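Local coordinates for protein UDP-glucose 4-epimerase (Brucella ovis, PDB 4WOK) that probably interconverts UDP-glucose and UDP-galactose by inverting the sugar's C4 hydroxyl, using a bound NAD as the redox cofactor, at residues A[69-72]-A[73-77]. The protein carries 2 engineered substitutions. Sequence-based numbering, arbitrary orientation.
Sequences VETM and EKYAP. Engineered in segment 73-77: Ala-76 (natural residue Val).
Thr-71 and Tyr-75, one turn apart near the end of helix 65-75, cross at a slant, the methyl near the CD2/CE2 side of the ring: CG2 of Thr-71 lies 3.8 Å from CD2 of Tyr-75. With chi1 at -61°, Thr-71 OG1 lies beside the backbone N and hydrogen-bonds to Arg-67 O, while CG2 is anti to that N. Thr-71 O lies at the edge of the Tyr-75 ring, near its plane, 3.3 Å from Tyr-75 CD2, while CG of Lys-74 lies over one face toward the rim. Tyr-75 OH is hydrogen-bonded to Asp-56 OD2. Nearly half a turn round the helix, Val-69 and Glu-73 lie side by side, pointing the same way, with Val-69 CG1 3.5 Å from Glu-73 OE2. The i to i+4 backbone bonds run on as far as Ala-76 N to Met-72 O (2.8 Å), whose N-H...O angle is 134° against 154-156° for the three before it. The engineered Ala-76 is the first residue to leave helical geometry, and Pro-77 CD lies 3.4 Å from Met-72 O. Met-72, extended beyond CG, reaches Leu-110, Ala-113 and Cys-114 of helix 96-116; Thr-71 and Pro-77 meet Leu-15 of strand 13-17, and Tyr-75 rests on Val-39 of strand 37-42, docking the helix on the Rossmann-type parallel sheet.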
loop_
_atom_site.group_PDB
_atom_site.type_symbol
_atom_site.label_atom_id
_atom_site.label_comp_id
_atom_site.label_asym_id
_atom_site.label_seq_id
_atom_site.Cartn_x
_atom_site.Cartn_y
_atom_site.Cartn_z
ATOM N N VAL A 69 -16.574 16.174 5.430
ATOM C CA VAL A 69 -17.749 15.991 6.290
ATOM C C VAL A 69 -19.040 15.922 5.470
ATOM O O VAL A 69 -19.906 15.060 5.703
ATOM C CB VAL A 69 -17.840 17.125 7.329
ATOM C CG1 VAL A 69 -19.203 17.146 8.008
ATOM C CG2 VAL A 69 -16.726 16.980 8.368
ATOM N N GLU A 70 -19.169 16.824 4.505
ATOM C CA GLU A 70 -20.337 16.854 3.626
ATOM C C GLU A 70 -20.517 15.501 2.957
ATOM O O GLU A 70 -21.626 14.967 2.857
ATOM C CB GLU A 70 -20.164 17.942 2.574
ATOM C CG GLU A 70 -21.332 18.138 1.620
ATOM C CD GLU A 70 -21.002 19.193 0.571
ATOM O OE1 GLU A 70 -21.031 20.399 0.897
ATOM O OE2 GLU A 70 -20.677 18.814 -0.576
ATOM N N THR A 71 -19.395 14.951 2.509
ATOM C CA THR A 71 -19.404 13.677 1.810
ATOM C C THR A 71 -19.827 12.551 2.726
ATOM O O THR A 71 -20.651 11.712 2.353
ATOM C CB THR A 71 -18.022 13.369 1.227
ATOM O OG1 THR A 71 -17.685 14.388 0.286
ATOM C CG2 THR A 71 -18.033 12.015 0.517
ATOM N N MET A 72 -19.265 12.518 3.928
ATOM C CA MET A 72 -19.676 11.492 4.887
ATOM C C MET A 72 -21.154 11.609 5.276
ATOM O O MET A 72 -21.841 10.594 5.469
ATOM C CB MET A 72 -18.789 11.558 6.125
ATOM C CG MET A 72 -17.317 11.235 5.817
ATOM S SD MET A 72 -16.357 11.181 7.333
ATOM C CE MET A 72 -14.715 10.813 6.655
ATOM N N GLU A 73 -21.656 12.836 5.371
ATOM C CA GLU A 73 -23.075 13.036 5.695
ATOM C C GLU A 73 -23.971 12.565 4.550
ATOM O O GLU A 73 -25.013 11.929 4.772
ATOM C CB GLU A 73 -23.339 14.510 6.039
ATOM C CG GLU A 73 -22.616 14.910 7.322
ATOM C CD GLU A 73 -22.894 16.338 7.785
ATOM O OE1 GLU A 73 -23.446 17.152 7.010
ATOM O OE2 GLU A 73 -22.559 16.634 8.952
ATOM N N LYS A 74 -23.570 12.855 3.320
ATOM C CA LYS A 74 -24.356 12.420 2.170
ATOM C C LYS A 74 -24.395 10.893 2.042
ATOM O O LYS A 74 -25.453 10.313 1.793
ATOM C CB LYS A 74 -23.805 13.035 0.885
ATOM C CG LYS A 74 -24.502 12.529 -0.368
ATOM C CD LYS A 74 -23.969 13.212 -1.623
ATOM C CE LYS A 74 -24.715 12.720 -2.863
ATOM N NZ LYS A 74 -24.295 13.446 -4.095
ATOM N N TYR A 75 -23.246 10.240 2.212
ATOM C CA TYR A 75 -23.153 8.816 1.897
ATOM C C TYR A 75 -23.296 7.891 3.111
ATOM O O TYR A 75 -23.509 6.688 2.937
ATOM C CB TYR A 75 -21.835 8.519 1.175
ATOM C CG TYR A 75 -21.810 9.041 -0.244
ATOM C CD1 TYR A 75 -22.409 8.331 -1.267
ATOM C CD2 TYR A 75 -21.210 10.265 -0.553
ATOM C CE1 TYR A 75 -22.407 8.805 -2.562
ATOM C CE2 TYR A 75 -21.205 10.749 -1.848
ATOM C CZ TYR A 75 -21.802 10.006 -2.848
ATOM O OH TYR A 75 -21.821 10.465 -4.139
ATOM N N ALA A 76 -23.203 8.442 4.323
ATOM C CA ALA A 76 -23.301 7.641 5.550
ATOM C C ALA A 76 -22.550 6.315 5.431
ATOM O O ALA A 76 -23.145 5.240 5.595
ATOM C CB ALA A 76 -24.793 7.375 5.906
ATOM N N PRO A 77 -21.247 6.376 5.128
ATOM C CA PRO A 77 -20.535 5.133 4.825
ATOM C C PRO A 77 -20.430 4.208 6.025
ATOM O O PRO A 77 -20.280 4.690 7.150
ATOM C CB PRO A 77 -19.151 5.614 4.395
ATOM C CG PRO A 77 -18.990 6.946 5.019
ATOM C CD PRO A 77 -20.354 7.550 5.122
#